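Local coordinates for protein D-alanyl-D-alanine carboxypeptidase (Enterococcus faecalis V583, PDB 5ZHF) that removes the C-terminal D-alanine from peptidoglycan-derived pentapeptides as a zinc-dependent carboxypeptidase associated with vancomycin resistance, at residues L43-R48 against I174-P179; E67-R72 against L144-N149; D82-R85 against Y90-V93. All blocks are in the same frame, centred on the assembly; numbering follows the deposited sequence.

Contact 1 (L43-R48 against I174-P179)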
loop_
_atom_site.group_PDB
_atom_site.type_symbol
_atom_site.label_atom_id
_atom_site.label_comp_id
_atom_site.label_asym_id
_atom_site.label_seq_id
_atom_site.Cartn_x
_atom_site.Cartn_y
_atom_site.Cartn_z
ATOM N N LEU A 43 -5.209 1.209 -12.682
ATOM C CA LEU A 43 -4.618 2.535 -12.518
ATOM C C LEU A 43 -5.525 3.495 -11.750
ATOM O O LEU A 43 -5.227 4.699 -11.681
ATOM C CB LEU A 43 -4.267 3.125 -13.887
ATOM C CG LEU A 43 -3.027 2.580 -14.566
ATOM C CD1 LEU A 43 -2.873 3.274 -15.919
ATOM C CD2 LEU A 43 -1.785 2.789 -13.711
ATOM N N ILE A 44 -6.597 2.986 -11.143
ATOM C CA ILE A 44 -7.479 3.797 -10.343
ATOM C C ILE A 44 -6.725 4.572 -9.242
ATOM O O ILE A 44 -5.873 4.010 -8.553
ATOM C CB ILE A 44 -8.666 2.989 -9.763
ATOM C CG1 ILE A 44 -9.681 3.945 -9.125
ATOM C CG2 ILE A 44 -8.200 1.904 -8.795
ATOM C CD1 ILE A 44 -10.987 3.279 -8.714
ATOM N N LEU A 45 -6.982 5.872 -9.163
ATOM C CA LEU A 45 -6.347 6.730 -8.186
ATOM C C LEU A 45 -7.218 6.884 -6.954
ATOM O O LEU A 45 -8.353 7.371 -7.036
ATOM C CB LEU A 45 -6.039 8.090 -8.818
ATOM C CG LEU A 45 -5.257 9.072 -7.937
ATOM C CD1 LEU A 45 -3.935 8.466 -7.472
ATOM C CD2 LEU A 45 -5.000 10.381 -8.674
ATOM N N VAL A 46 -6.690 6.461 -5.790
ATOM C CA VAL A 46 -7.353 6.652 -4.504
ATOM C C VAL A 46 -6.388 7.378 -3.574
ATOM O O VAL A 46 -5.286 6.905 -3.306
ATOM C CB VAL A 46 -7.831 5.324 -3.863
ATOM C CG1 VAL A 46 -8.381 5.549 -2.460
ATOM C CG2 VAL A 46 -8.894 4.701 -4.754
ATOM N N ASN A 47 -6.816 8.525 -3.084
ATOM C CA ASN A 47 -6.050 9.334 -2.161
ATOM C C ASN A 47 -6.988 10.303 -1.474
ATOM O O ASN A 47 -8.146 10.181 -1.635
ATOM C CB ASN A 47 -4.854 10.019 -2.801
ATOM C CG ASN A 47 -5.219 11.054 -3.844
ATOM O OD1 ASN A 47 -6.319 11.510 -3.950
ATOM N ND2 ASN A 47 -4.249 11.428 -4.595
ATOM N N ARG A 48 -6.487 11.267 -0.728
ATOM C CA ARG A 48 -7.388 12.244 -0.068
ATOM C C ARG A 48 -8.263 13.066 -1.037
ATOM O O ARG A 48 -9.317 13.501 -0.707
ATOM C CB ARG A 48 -6.596 13.102 0.888
ATOM C CG ARG A 48 -5.737 12.240 1.776
ATOM C CD ARG A 48 -5.297 12.958 3.027
ATOM N NE ARG A 48 -4.267 13.957 2.813
ATOM C CZ ARG A 48 -2.977 13.742 3.006
ATOM N NH1 ARG A 48 -2.085 14.700 2.795
ATOM N NH2 ARG A 48 -2.591 12.572 3.446
ATOM N N ILE A 174 4.060 -1.292 -7.059
ATOM C CA ILE A 174 4.911 -0.137 -6.790
ATOM C C ILE A 174 4.980 0.193 -5.305
ATOM O O ILE A 174 4.012 -0.029 -4.536
ATOM C CB ILE A 174 4.478 1.119 -7.587
ATOM C CG1 ILE A 174 3.033 1.545 -7.237
ATOM C CG2 ILE A 174 4.596 0.833 -9.068
ATOM C CD1 ILE A 174 2.539 2.784 -7.980
ATOM N N ARG A 175 6.145 0.730 -4.921
ATOM C CA ARG A 175 6.346 1.327 -3.615
ATOM C C ARG A 175 5.569 2.635 -3.645
ATOM O O ARG A 175 6.020 3.641 -4.210
ATOM C CB ARG A 175 7.840 1.553 -3.352
ATOM C CG ARG A 175 8.141 2.063 -1.963
ATOM C CD ARG A 175 9.613 2.364 -1.825
ATOM N NE ARG A 175 9.941 2.872 -0.492
ATOM C CZ ARG A 175 11.186 2.974 -0.017
ATOM N NH1 ARG A 175 12.230 2.572 -0.735
ATOM N NH2 ARG A 175 11.385 3.446 1.203
ATOM N N ARG A 176 4.364 2.583 -3.098
ATOM C CA ARG A 176 3.362 3.608 -3.364
ATOM C C ARG A 176 3.704 4.973 -2.784
ATOM O O ARG A 176 3.320 6.005 -3.360
ATOM C CB ARG A 176 2.038 3.163 -2.784
ATOM C CG ARG A 176 0.874 4.097 -3.018
ATOM C CD ARG A 176 0.600 4.277 -4.483
ATOM N NE ARG A 176 -0.536 5.156 -4.707
ATOM C CZ ARG A 176 -0.486 6.489 -4.777
ATOM N NH1 ARG A 176 0.650 7.157 -4.547
ATOM N NH2 ARG A 176 -1.602 7.162 -5.046
ATOM N N TYR A 177 4.353 4.966 -1.626
ATOM C CA TYR A 177 4.607 6.187 -0.850
ATOM C C TYR A 177 6.105 6.336 -0.576
ATOM O O TYR A 177 6.554 6.148 0.551
ATOM C CB TYR A 177 3.809 6.160 0.441
ATOM C CG TYR A 177 2.314 5.967 0.262
ATOM C CD1 TYR A 177 1.559 6.843 -0.536
ATOM C CD2 TYR A 177 1.648 4.893 0.864
ATOM C CE1 TYR A 177 0.192 6.678 -0.684
ATOM C CE2 TYR A 177 0.272 4.721 0.714
ATOM C CZ TYR A 177 -0.450 5.600 -0.077
ATOM O OH TYR A 177 -1.824 5.422 -0.218
ATOM N N PRO A 178 6.869 6.658 -1.619
ATOM C CA PRO A 178 8.315 6.730 -1.446
ATOM C C PRO A 178 8.752 7.961 -0.670
ATOM O O PRO A 178 8.022 8.951 -0.595
ATOM C CB PRO A 178 8.856 6.744 -2.879
ATOM C CG PRO A 178 7.768 7.207 -3.723
ATOM C CD PRO A 178 6.473 6.931 -3.013
ATOM N N PRO A 179 9.935 7.883 -0.051
ATOM C CA PRO A 179 10.355 8.965 0.844
ATOM C C PRO A 179 10.576 10.314 0.156
ATOM O O PRO A 179 10.431 11.354 0.790
ATOM C CB PRO A 179 11.667 8.433 1.458
ATOM C CG PRO A 179 12.121 7.330 0.576
ATOM C CD PRO A 179 10.882 6.750 -0.048
HETATM O O HOH W 1 -4.047 5.566 -5.197
HETATM O O HOH W 2 -3.060 7.378 -1.638
#
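Arg-176 reaches Leu-45 and Val-46 because its CG stands anti to the backbone N (chi1 -178°) and the chain then bends at chi2 (61°), which carries the guanidinium across to the 43-48 segment. In this M15B peptidase fold, 174-179 begins on the last residues of edge strand 173-175 of the four-stranded antiparallel sheet and leaves it around Arg-176 and Tyr-177; 43-48, which has no regular structure, is met by the side chain of Arg-176. Leu-45 crosses Arg-176 at about a right angle and brings CD1 to 3.6 Å from NH2. No direct hydrogen bond joins the two segments; water does the work. Water 1 lies at the edge of the guanidinium, in its plane, where it accepts from Arg-176 NH2 at 2.9 Å and from Val-46 N. The arginine's strongest polar partner lies outside, NE pairing with Glu-139, and NH2 also forms a salt bridge with Glu-213; the two carboxylates fix the rotation of the buried group and probably offset its charge. Its aliphatic part is held too, with Arg-176 CG 3.5 Å above the plane of the Tyr-177 ring, over its centre. That same ring meets zinc ligand His-193, so this packing backs directly onto the metal site. At the ring's edge, water 2 sits 2.7 Å from Tyr-177 OH and donates to Val-46 O at 2.8 Å.

Contact 2 (E67-R72 against L144-N149); sequences ERIDIR and LAVDIN. With ZN (zinc ion), chain C.
The zinc site is built partly on strand 145-150: Asp-147 carries the metal on one face, Val-146, pointing to the other, meets Ile-69, and Leu-144 just before the strand meets Asp-70. Ile-69 CG2 touches Val-146 CG1 at 3.8 Å, two branched apolar side chains set obliquely. Asp-70 CG stands anti to the backbone N (chi1 -174°), which turns the carboxylate, already engaged by Arg-72, alongside Leu-144, whose CD2 lies 3.6 Å from Asp-70 OD2. Strand 68-70 pairs with 60-62 in a separate two-stranded antiparallel sheet, while 145-150 is an inner strand of the four-stranded one. Asp-70 closes an Asx turn, its OD1 accepting from Arg-72 N at 2.9 Å where strand 68-70 gives way to a 3-10 turn. The Arg-72 guanidinium grips the same carboxylate side-on: NE goes to OD1 at an N-H...O angle of 169°, while Arg-72 NH2 reaches the syn lone pair of Asp-70 OD2 at 2.8 Å in a salt bridge. With OD1 taking two donors, the carboxylate is held against rotation. Asp-147 OD1 binds the zinc ion at 2.0 Å, alongside His-140, His-193 and water 3; its OD2 pairs with Arg-98 in a salt bridge.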
loop_
_atom_site.group_PDB
_atom_site.type_symbol
_atom_site.label_atom_id
_atom_site.label_comp_id
_atom_site.label_asym_id
_atom_site.label_seq_id
_atom_site.Cartn_x
_atom_site.Cartn_y
_atom_site.Cartn_z
ATOM N N GLU A 67 -5.987 -12.676 5.361
ATOM C CA GLU A 67 -6.074 -11.387 4.674
ATOM C C GLU A 67 -6.676 -11.625 3.292
ATOM O O GLU A 67 -6.561 -12.714 2.741
ATOM C CB GLU A 67 -4.698 -10.721 4.527
ATOM C CG GLU A 67 -4.051 -10.357 5.858
ATOM C CD GLU A 67 -4.847 -9.339 6.670
ATOM O OE1 GLU A 67 -5.343 -8.352 6.105
ATOM O OE2 GLU A 67 -4.930 -9.531 7.902
ATOM N N ARG A 68 -7.366 -10.612 2.789
ATOM C CA ARG A 68 -8.033 -10.681 1.489
ATOM C C ARG A 68 -7.437 -9.688 0.514
ATOM O O ARG A 68 -6.961 -8.627 0.915
ATOM C CB ARG A 68 -9.526 -10.418 1.657
ATOM C CG ARG A 68 -10.271 -11.591 2.287
ATOM C CD ARG A 68 -11.749 -11.269 2.546
ATOM N NE ARG A 68 -11.886 -10.185 3.518
ATOM C CZ ARG A 68 -12.999 -9.506 3.792
ATOM N NH1 ARG A 68 -14.131 -9.762 3.164
ATOM N NH2 ARG A 68 -12.968 -8.552 4.727
ATOM N N ILE A 69 -7.496 -10.053 -0.767
ATOM C CA ILE A 69 -6.995 -9.227 -1.867
ATOM C C ILE A 69 -7.967 -9.317 -3.045
ATOM O O ILE A 69 -8.688 -10.300 -3.182
ATOM C CB ILE A 69 -5.592 -9.672 -2.327
ATOM C CG1 ILE A 69 -5.595 -11.161 -2.695
ATOM C CG2 ILE A 69 -4.562 -9.331 -1.260
ATOM C CD1 ILE A 69 -4.443 -11.573 -3.564
ATOM N N ASP A 70 -7.956 -8.295 -3.892
ATOM C CA ASP A 70 -8.644 -8.358 -5.193
ATOM C C ASP A 70 -8.152 -9.607 -5.932
ATOM O O ASP A 70 -6.961 -9.795 -6.136
ATOM C CB ASP A 70 -8.371 -7.056 -5.957
ATOM C CG ASP A 70 -9.154 -6.939 -7.256
ATOM O OD1 ASP A 70 -9.414 -7.971 -7.912
ATOM O OD2 ASP A 70 -9.512 -5.799 -7.587
ATOM N N ILE A 71 -9.077 -10.493 -6.296
ATOM C CA ILE A 71 -8.712 -11.727 -7.001
ATOM C C ILE A 71 -7.815 -11.445 -8.237
ATOM O O ILE A 71 -6.965 -12.250 -8.579
ATOM C CB ILE A 71 -9.957 -12.555 -7.404
ATOM C CG1 ILE A 71 -9.593 -13.956 -7.933
ATOM C CG2 ILE A 71 -10.753 -11.814 -8.480
ATOM C CD1 ILE A 71 -8.898 -14.905 -6.982
ATOM N N ARG A 72 -7.970 -10.269 -8.860
ATOM C CA ARG A 72 -7.210 -9.952 -10.054
ATOM C C ARG A 72 -5.706 -9.837 -9.832
ATOM O O ARG A 72 -4.940 -9.995 -10.784
ATOM C CB ARG A 72 -7.756 -8.676 -10.705
ATOM C CG ARG A 72 -9.149 -8.868 -11.278
ATOM C CD ARG A 72 -9.729 -7.557 -11.763
ATOM N NE ARG A 72 -10.137 -6.708 -10.653
ATOM C CZ ARG A 72 -10.843 -5.582 -10.756
ATOM N NH1 ARG A 72 -11.262 -5.131 -11.939
ATOM N NH2 ARG A 72 -11.154 -4.901 -9.667
ATOM N N LEU A 144 -6.320 -3.600 -3.781
ATOM C CA LEU A 144 -5.156 -3.514 -4.657
ATOM C C LEU A 144 -3.867 -3.219 -3.909
ATOM O O LEU A 144 -2.814 -3.177 -4.541
ATOM C CB LEU A 144 -5.371 -2.427 -5.732
ATOM C CG LEU A 144 -6.524 -2.738 -6.695
ATOM C CD1 LEU A 144 -6.625 -1.660 -7.764
ATOM C CD2 LEU A 144 -6.342 -4.098 -7.345
ATOM N N ALA A 145 -3.958 -3.032 -2.583
ATOM C CA ALA A 145 -2.780 -2.716 -1.775
ATOM C C ALA A 145 -2.552 -3.727 -0.699
ATOM O O ALA A 145 -3.500 -4.252 -0.080
ATOM C CB ALA A 145 -2.897 -1.332 -1.142
ATOM N N VAL A 146 -1.276 -3.995 -0.481
ATOM C CA VAL A 146 -0.848 -4.880 0.586
ATOM C C VAL A 146 0.259 -4.216 1.390
ATOM O O VAL A 146 1.168 -3.619 0.832
ATOM C CB VAL A 146 -0.404 -6.270 0.067
ATOM C CG1 VAL A 146 -1.608 -7.096 -0.358
ATOM C CG2 VAL A 146 0.607 -6.163 -1.063
ATOM N N ASP A 147 0.180 -4.350 2.720
ATOM C CA ASP A 147 1.326 -4.032 3.562
ATOM C C ASP A 147 2.099 -5.298 3.723
ATOM O O ASP A 147 1.550 -6.301 4.167
ATOM C CB ASP A 147 0.904 -3.487 4.917
ATOM C CG ASP A 147 0.150 -2.189 4.814
ATOM O OD1 ASP A 147 0.396 -1.385 3.878
ATOM O OD2 ASP A 147 -0.658 -1.943 5.712
ATOM N N ILE A 148 3.350 -5.277 3.295
ATOM C CA ILE A 148 4.167 -6.458 3.255
ATOM C C ILE A 148 5.236 -6.255 4.315
ATOM O O ILE A 148 5.956 -5.264 4.267
ATOM C CB ILE A 148 4.801 -6.685 1.871
ATOM C CG1 ILE A 148 3.695 -6.894 0.816
ATOM C CG2 ILE A 148 5.738 -7.902 1.942
ATOM C CD1 ILE A 148 4.216 -6.853 -0.624
ATOM N N ASN A 149 5.309 -7.174 5.270
ATOM C CA ASN A 149 6.361 -7.143 6.287
ATOM C C ASN A 149 7.223 -8.372 6.162
ATOM O O ASN A 149 6.968 -9.268 5.355
ATOM C CB ASN A 149 5.726 -7.064 7.678
ATOM C CG ASN A 149 5.200 -5.684 8.004
ATOM O OD1 ASN A 149 5.643 -4.667 7.449
ATOM N ND2 ASN A 149 4.277 -5.636 8.953
HETATM ZN ZN ZN C . -0.779 0.207 3.716
HETATM O O HOH W 3 -0.114 1.645 5.267
#

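Contact 3 (D82-R85 against Y90-V93); sequences DAAR and YPIV
The Arg-85 guanidinium and the Tyr-90 ring are the two flat groups here, their planes 33° apart, yet they do not stack: it is mainly the aliphatic CG that meets the ring, the guanidinium lying obliquely near CD2. Water 4 and water 5 lie at the guanidinium edge, in its plane. Arg-85 CG comes obliquely to the tyrosine, 3.8 Å from Tyr-90 CD2 and equally near CE2, and the two side chains cross at about a right angle. With CG beside the backbone N (chi1 -68°) and the chain extended from CG to NE, Arg-85 runs past the ring and delivers its guanidinium near the carbonyl of Pro-91. Solvent bridges the gap. Water 4 accepts from Arg-85 NE at 2.9 Å and donates to Pro-91 O at 2.8 Å; water 5 donates to the same oxygen and takes a weak bond from Arg-85 NH2. Deeper in, Ala-84 CB touches Pro-91 CG at 3.9 Å, a methyl against a proline ring. A short connection leads from the end of helix 74-86 to edge strand 91-95, and the start of the strand packs back against the last turns of the helix. Trp-163 of helix 157-167 also packs on Ala-84, and Val-160 of that helix on Pro-91, while His-154 meets the Tyr-90 ring. The contact therefore has an apolar inner side of alanine and proline and a hydrated outer side, where two waters on Pro-91 O tie the exposed arginine to the strand.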
loop_
_atom_site.group_PDB
_atom_site.type_symbol
_atom_site.label_atom_id
_atom_site.label_comp_id
_atom_site.label_asym_id
_atom_site.label_seq_id
_atom_site.Cartn_x
_atom_site.Cartn_y
_atom_site.Cartn_z
ATOM N N ASP A 82 6.871 -15.828 -4.362
ATOM C CA ASP A 82 7.720 -16.913 -4.842
ATOM C C ASP A 82 9.137 -16.437 -5.175
ATOM O O ASP A 82 10.112 -17.104 -4.813
ATOM C CB ASP A 82 7.115 -17.573 -6.085
ATOM C CG ASP A 82 5.893 -18.426 -5.791
ATOM O OD1 ASP A 82 5.548 -18.677 -4.624
ATOM O OD2 ASP A 82 5.276 -18.875 -6.781
ATOM N N ALA A 83 9.248 -15.281 -5.847
ATOM C CA ALA A 83 10.542 -14.711 -6.236
ATOM C C ALA A 83 11.345 -14.240 -5.036
ATOM O O ALA A 83 12.566 -14.453 -4.974
ATOM C CB ALA A 83 10.347 -13.534 -7.204
ATOM N N ALA A 84 10.671 -13.602 -4.079
ATOM C CA ALA A 84 11.351 -13.168 -2.851
ATOM C C ALA A 84 11.955 -14.394 -2.136
ATOM O O ALA A 84 13.143 -14.398 -1.784
ATOM C CB ALA A 84 10.389 -12.415 -1.950
ATOM N N ARG A 85 11.156 -15.454 -1.979
ATOM C CA ARG A 85 11.609 -16.646 -1.273
ATOM C C ARG A 85 12.725 -17.348 -2.009
ATOM O O ARG A 85 13.633 -17.842 -1.376
ATOM C CB ARG A 85 10.457 -17.587 -1.000
ATOM C CG ARG A 85 9.468 -17.019 -0.006
ATOM C CD ARG A 85 8.237 -17.895 0.080
ATOM N NE ARG A 85 7.202 -17.335 0.942
ATOM C CZ ARG A 85 5.887 -17.452 0.737
ATOM N NH1 ARG A 85 5.394 -18.097 -0.322
ATOM N NH2 ARG A 85 5.043 -16.918 1.616
ATOM N N TYR A 90 11.808 -13.555 2.983
ATOM C CA TYR A 90 10.563 -14.200 3.417
ATOM C C TYR A 90 9.515 -13.193 3.904
ATOM O O TYR A 90 9.530 -12.776 5.068
ATOM C CB TYR A 90 10.891 -15.237 4.515
ATOM C CG TYR A 90 11.596 -16.409 3.902
ATOM C CD1 TYR A 90 12.975 -16.378 3.711
ATOM C CD2 TYR A 90 10.880 -17.500 3.435
ATOM C CE1 TYR A 90 13.628 -17.437 3.112
ATOM C CE2 TYR A 90 11.523 -18.562 2.821
ATOM C CZ TYR A 90 12.886 -18.515 2.657
ATOM O OH TYR A 90 13.521 -19.588 2.054
ATOM N N PRO A 91 8.629 -12.735 2.996
ATOM C CA PRO A 91 7.649 -11.734 3.392
ATOM C C PRO A 91 6.333 -12.327 3.882
ATOM O O PRO A 91 6.068 -13.515 3.699
ATOM C CB PRO A 91 7.415 -10.921 2.092
ATOM C CG PRO A 91 7.843 -11.840 0.992
ATOM C CD PRO A 91 8.621 -12.981 1.546
ATOM N N ILE A 92 5.508 -11.476 4.466
ATOM C CA ILE A 92 4.136 -11.816 4.834
ATOM C C ILE A 92 3.246 -10.649 4.433
ATOM O O ILE A 92 3.708 -9.497 4.378
ATOM C CB ILE A 92 3.970 -12.067 6.360
ATOM C CG1 ILE A 92 4.310 -10.801 7.167
ATOM C CG2 ILE A 92 4.855 -13.228 6.830
ATOM C CD1 ILE A 92 3.933 -10.901 8.648
ATOM N N VAL A 93 1.974 -10.939 4.218
ATOM C CA VAL A 93 0.979 -9.891 3.987
ATOM C C VAL A 93 0.409 -9.519 5.347
ATOM O O VAL A 93 -0.431 -10.234 5.910
ATOM C CB VAL A 93 -0.133 -10.324 3.027
ATOM C CG1 VAL A 93 -1.164 -9.190 2.865
ATOM C CG2 VAL A 93 0.434 -10.754 1.672
HETATM O O HOH W 4 7.628 -15.852 3.391
HETATM O O HOH W 5 3.901 -15.262 3.635
#

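Overall arrangement
Along the chain the three contacts are nested: contact 3 lies inside the loop closed by contact 2, which lies inside that of contact 1. All reach the four-stranded antiparallel sheet, ordered 91-95, 145-150, 193-196, 173-175. Centres of contacts 1 and 2 are about 14 Å apart, those of 2 and 3 about 13 Å, and those of 1 and 3 about 21 Å. Contacts 1 and 2 touch through Ile-44 and Leu-144, contacts 2 and 3 through Ile-148 and Pro-91 and a probable hydrogen bond between Asn-149 O and Ile-92 N. Zinc ligands Asp-147 and His-193 sit on the two inner strands, with contacts 3 and 1 at the outer ones.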